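PDB 6QVM: multiheme cytochrome cf from Carboxydothermus ferrireducens DSM 11255, which probably inserts into the S-layer and carries electrons through its eleven c-type hemes to insoluble extracellular Fe(III). Local coordinates for residues Q419-N424 / S430-H435. Sequence-based numbering, arbitrary orientation.
With HEC (heme c), chain K.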
ATOM      1  N   GLN A 419      -0.096 -12.168 -21.197  1.00 61.09           N
ATOM      2  CA  GLN A 419      -0.260 -12.226 -22.645  1.00 78.20           C
ATOM      3  C   GLN A 419       0.336 -13.497 -23.244  1.00 76.12           C
ATOM      4  O   GLN A 419       0.029 -13.835 -24.393  1.00 80.15           O
ATOM      5  CB  GLN A 419       0.346 -10.976 -23.299  1.00 70.22           C
ATOM      6  CG  GLN A 419       1.838 -11.039 -23.550  1.00 74.80           C
ATOM      7  CD  GLN A 419       2.432  -9.666 -23.774  1.00 89.49           C
ATOM      8  OE1 GLN A 419       2.052  -8.706 -23.107  1.00 89.10           O
ATOM      9  NE2 GLN A 419       3.358  -9.560 -24.722  1.00 84.32           N
ATOM     10  N   THR A 420       1.174 -14.210 -22.492  1.00 69.37           N
ATOM     11  CA  THR A 420       1.550 -15.561 -22.886  1.00 68.03           C
ATOM     12  C   THR A 420       0.322 -16.461 -22.959  1.00 71.30           C
ATOM     13  O   THR A 420       0.169 -17.246 -23.901  1.00 78.35           O
ATOM     14  CB  THR A 420       2.574 -16.124 -21.898  1.00 66.86           C
ATOM     15  OG1 THR A 420       3.840 -15.483 -22.096  1.00 71.07           O
ATOM     16  CG2 THR A 420       2.719 -17.633 -22.065  1.00 65.85           C
ATOM     17  N   ILE A 421      -0.581 -16.333 -21.984  1.00 86.04           N
ATOM     18  CA  ILE A 421      -1.805 -17.126 -21.991  1.00 87.26           C
ATOM     19  C   ILE A 421      -2.784 -16.594 -23.031  1.00 97.19           C
ATOM     20  O   ILE A 421      -3.545 -17.364 -23.630  1.00107.22           O
ATOM     21  CB  ILE A 421      -2.430 -17.150 -20.584  1.00 89.83           C
ATOM     22  CG1 ILE A 421      -1.373 -17.513 -19.542  1.00 85.96           C
ATOM     23  CG2 ILE A 421      -3.580 -18.137 -20.529  1.00 85.48           C
ATOM     24  CD1 ILE A 421      -0.839 -18.920 -19.668  1.00 77.99           C
ATOM     25  N   GLN A 422      -2.785 -15.282 -23.265  1.00 82.62           N
ATOM     26  CA  GLN A 422      -3.679 -14.713 -24.269  1.00 95.64           C
ATOM     27  C   GLN A 422      -3.286 -15.147 -25.677  1.00104.56           C
ATOM     28  O   GLN A 422      -4.156 -15.371 -26.527  1.00113.29           O
ATOM     29  CB  GLN A 422      -3.689 -13.188 -24.155  1.00 90.95           C
ATOM     30  CG  GLN A 422      -4.431 -12.655 -22.939  1.00 80.16           C
ATOM     31  CD  GLN A 422      -4.224 -11.167 -22.731  1.00 91.70           C
ATOM     32  OE1 GLN A 422      -3.260 -10.586 -23.234  1.00 80.29           O
ATOM     33  NE2 GLN A 422      -5.130 -10.539 -21.990  1.00 63.23           N
ATOM     34  N   LYS A 423      -1.985 -15.282 -25.938  1.00102.62           N
ATOM     35  CA  LYS A 423      -1.494 -15.641 -27.263  1.00 92.50           C
ATOM     36  C   LYS A 423      -1.454 -17.144 -27.502  1.00103.82           C
ATOM     37  O   LYS A 423      -1.027 -17.568 -28.580  1.00105.34           O
ATOM     38  CB  LYS A 423      -0.087 -15.071 -27.480  1.00 75.15           C
ATOM     39  CG  LYS A 423      -0.004 -13.559 -27.581  1.00 89.04           C
ATOM     40  CD  LYS A 423       1.437 -13.101 -27.405  1.00 92.71           C
ATOM     41  CE  LYS A 423       1.625 -11.652 -27.817  1.00 87.38           C
ATOM     42  NZ  LYS A 423       1.537 -11.489 -29.292  1.00 96.43           N
ATOM     43  N   ASN A 424      -1.871 -17.957 -26.535  1.00118.11           N
ATOM     44  CA  ASN A 424      -1.692 -19.401 -26.613  1.00116.69           C
ATOM     45  C   ASN A 424      -2.953 -20.083 -27.130  1.00121.97           C
ATOM     46  O   ASN A 424      -4.070 -19.668 -26.810  1.00107.89           O
ATOM     47  CB  ASN A 424      -1.305 -19.975 -25.250  1.00116.91           C
ATOM     48  CG  ASN A 424      -0.029 -20.795 -25.304  1.00116.91           C
ATOM     49  OD1 ASN A 424       0.014 -21.932 -24.838  1.00113.33           O
ATOM     50  ND2 ASN A 424       1.019 -20.220 -25.885  1.00107.13           N
ATOM     51  N   SER A 430      -7.901 -21.572 -16.161  1.00104.47           N
ATOM     52  CA  SER A 430      -7.180 -22.344 -15.149  1.00102.34           C
ATOM     53  C   SER A 430      -5.726 -21.901 -15.025  1.00106.91           C
ATOM     54  O   SER A 430      -5.129 -22.024 -13.949  1.00 91.88           O
ATOM     55  CB  SER A 430      -7.249 -23.836 -15.481  1.00 98.91           C
ATOM     56  OG  SER A 430      -7.781 -24.569 -14.391  1.00 94.86           O
ATOM     57  N   CYS A 431      -5.157 -21.356 -16.099  1.00101.29           N
ATOM     58  CA  CYS A 431      -3.736 -21.042 -16.140  1.00 94.52           C
ATOM     59  C   CYS A 431      -3.385 -19.748 -15.416  1.00 84.80           C
ATOM     60  O   CYS A 431      -2.208 -19.524 -15.110  1.00 71.64           O
ATOM     61  CB  CYS A 431      -3.281 -20.955 -17.597  1.00100.93           C
ATOM     62  SG  CYS A 431      -4.115 -22.127 -18.688  1.00102.70           S
ATOM     63  N   LEU A 432      -4.370 -18.897 -15.136  1.00 76.28           N
ATOM     64  CA  LEU A 432      -4.081 -17.598 -14.544  1.00 79.48           C
ATOM     65  C   LEU A 432      -3.686 -17.710 -13.078  1.00 80.89           C
ATOM     66  O   LEU A 432      -3.219 -16.727 -12.493  1.00 70.85           O
ATOM     67  CB  LEU A 432      -5.291 -16.686 -14.710  1.00 75.68           C
ATOM     68  CG  LEU A 432      -5.846 -16.658 -16.131  1.00 69.10           C
ATOM     69  CD1 LEU A 432      -7.220 -16.012 -16.169  1.00 68.54           C
ATOM     70  CD2 LEU A 432      -4.884 -15.942 -17.066  1.00 55.60           C
ATOM     71  N   GLU A 433      -3.876 -18.888 -12.484  1.00 85.94           N
ATOM     72  CA  GLU A 433      -3.408 -19.220 -11.145  1.00 86.14           C
ATOM     73  C   GLU A 433      -1.981 -18.732 -10.929  1.00 73.60           C
ATOM     74  O   GLU A 433      -1.660 -18.174  -9.876  1.00 73.22           O
ATOM     75  CB  GLU A 433      -3.508 -20.734 -10.932  1.00112.43           C
ATOM     76  CG  GLU A 433      -2.569 -21.285  -9.891  1.00123.06           C
ATOM     77  CD  GLU A 433      -3.294 -22.059  -8.818  1.00127.62           C
ATOM     78  OE1 GLU A 433      -4.018 -21.431  -8.016  1.00144.92           O
ATOM     79  OE2 GLU A 433      -3.151 -23.299  -8.785  1.00119.23           O
ATOM     80  N   CYS A 434      -1.124 -18.913 -11.934  1.00 62.44           N
ATOM     81  CA  CYS A 434       0.268 -18.499 -11.854  1.00 55.83           C
ATOM     82  C   CYS A 434       0.622 -17.408 -12.862  1.00 52.91           C
ATOM     83  O   CYS A 434       1.786 -16.992 -12.915  1.00 48.61           O
ATOM     84  CB  CYS A 434       1.192 -19.708 -12.059  1.00 59.15           C
ATOM     85  SG  CYS A 434       0.750 -21.176 -11.107  1.00 77.76           S
ATOM     86  N   HIS A 435      -0.342 -16.914 -13.647  1.00 47.85           N
ATOM     87  CA  HIS A 435      -0.034 -16.010 -14.744  1.00 52.99           C
ATOM     88  C   HIS A 435      -0.698 -14.637 -14.651  1.00 49.79           C
ATOM     89  O   HIS A 435      -0.344 -13.748 -15.435  1.00 43.90           O
ATOM     90  CB  HIS A 435      -0.415 -16.651 -16.091  1.00 45.03           C
ATOM     91  CG  HIS A 435       0.494 -17.760 -16.523  1.00 54.98           C
ATOM     92  ND1 HIS A 435       1.497 -17.579 -17.451  1.00 50.14           N
ATOM     93  CD2 HIS A 435       0.540 -19.068 -16.169  1.00 49.95           C
ATOM     94  CE1 HIS A 435       2.125 -18.726 -17.648  1.00 55.69           C
ATOM     95  NE2 HIS A 435       1.561 -19.649 -16.888  1.00 73.01           N
TER
HETATM   96 FE   HEC K 707       2.310 -21.814 -17.429  1.00 83.55          FE
HETATM   97  CHA HEC K 707       5.509 -21.161 -18.608  1.00 81.66           C
HETATM   98  CHB HEC K 707       1.162 -21.867 -20.685  1.00 94.86           C
HETATM   99  CHC HEC K 707      -0.749 -23.046 -16.363  1.00 94.03           C
HETATM  100  CHD HEC K 707       3.400 -21.754 -14.189  1.00 64.26           C
HETATM  101  NA  HEC K 707       3.176 -21.570 -19.286  1.00 92.19           N
HETATM  102  C1A HEC K 707       4.506 -21.285 -19.549  1.00 94.88           C
HETATM  103  C2A HEC K 707       4.671 -21.134 -20.983  1.00107.69           C
HETATM  104  C3A HEC K 707       3.464 -21.327 -21.553  1.00106.56           C
HETATM  105  C4A HEC K 707       2.506 -21.606 -20.497  1.00100.41           C
HETATM  106  CMA HEC K 707       3.131 -21.267 -23.061  1.00 99.48           C
HETATM  107  CAA HEC K 707       6.013 -20.805 -21.691  1.00112.34           C
HETATM  108  CBA HEC K 707       6.486 -22.045 -22.449  1.00121.73           C
HETATM  109  CGA HEC K 707       7.986 -22.099 -22.570  1.00132.14           C
HETATM  110  O1A HEC K 707       8.524 -23.235 -22.620  1.00129.42           O
HETATM  111  O2A HEC K 707       8.647 -21.028 -22.618  1.00132.24           O
HETATM  112  NB  HEC K 707       0.545 -22.360 -18.343  1.00 92.89           N
HETATM  113  C1B HEC K 707       0.286 -22.298 -19.703  1.00 91.97           C
HETATM  114  C2B HEC K 707      -1.070 -22.769 -19.923  1.00 90.56           C
HETATM  115  C3B HEC K 707      -1.599 -23.094 -18.727  1.00 96.68           C
HETATM  116  C4B HEC K 707      -0.588 -22.848 -17.716  1.00 95.15           C
HETATM  117  CMB HEC K 707      -1.771 -22.851 -21.301  1.00 91.35           C
HETATM  118  CAB HEC K 707      -3.026 -23.630 -18.445  1.00103.18           C
HETATM  119  CBB HEC K 707      -3.209 -25.023 -19.084  1.00 84.45           C
HETATM  120  NC  HEC K 707       1.480 -22.297 -15.619  1.00 76.27           N
HETATM  121  C1C HEC K 707       0.204 -22.785 -15.400  1.00 83.75           C
HETATM  122  C2C HEC K 707       0.012 -22.953 -13.973  1.00 69.58           C
HETATM  123  C3C HEC K 707       1.183 -22.661 -13.362  1.00 69.21           C
HETATM  124  C4C HEC K 707       2.107 -22.201 -14.390  1.00 66.96           C
HETATM  125  CMC HEC K 707      -1.278 -23.542 -13.350  1.00 70.16           C
HETATM  126  CAC HEC K 707       1.510 -22.671 -11.846  1.00 70.62           C
HETATM  127  CBC HEC K 707       1.288 -24.052 -11.191  1.00 68.85           C
HETATM  128  ND  HEC K 707       4.163 -21.485 -16.546  1.00 81.63           N
HETATM  129  C1D HEC K 707       4.362 -21.549 -15.166  1.00 71.63           C
HETATM  130  C2D HEC K 707       5.772 -21.364 -14.904  1.00 87.89           C
HETATM  131  C3D HEC K 707       6.438 -21.175 -16.283  1.00 84.85           C
HETATM  132  C4D HEC K 707       5.357 -21.270 -17.240  1.00 78.42           C
HETATM  133  CMD HEC K 707       6.438 -21.355 -13.510  1.00 91.58           C
HETATM  134  CAD HEC K 707       7.937 -20.940 -16.606  1.00 86.02           C
HETATM  135  CBD HEC K 707       8.738 -22.186 -16.235  1.00 85.33           C
HETATM  136  CGD HEC K 707       9.991 -22.324 -17.071  1.00101.25           C
HETATM  137  O1D HEC K 707      10.579 -21.289 -17.489  1.00 87.55           O
HETATM  138  O2D HEC K 707      10.409 -23.490 -17.308  1.00 95.90           O
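Ile421 lays its CD1 methyl over the imidazole of His435. The contact is a CH-pi one: CD1 stands 3.5 Å from the centroid of the His435 ring and 8° off the ring normal. The first torsion of Ile421 (chi1 -49°) sets CG1 beside the backbone N, and the bend at chi2 then brings CD1 over the ring. The two side chains cross at about a right angle.

Apolar contacts extend the patch. Ile421 CD1 meets Cys431 CB at 3.8 Å, and Ile421 CG2 reaches Leu432 CD2 more loosely. Ile421 and Leu432 both also touch Leu464, in a loop.

The heme is held by covalent and metal bonds. Cys431 SG is joined to CAB and Cys434 SG to CAC, while His435 NE2 binds the iron at 2.4 Å. Ile421 CD1 also packs against C1B of the heme at 3.6 Å. The methyl thus fills the corner between porphyrin and ligand ring. With only an alanine here, the face of His435 and the porphyrin at C1B would probably lose their shared filler, opening a gap beside Cys431 CB.

Residues 431-435 form the CXXCH heme-binding motif of c-type cytochromes, here backed by helix 417-422.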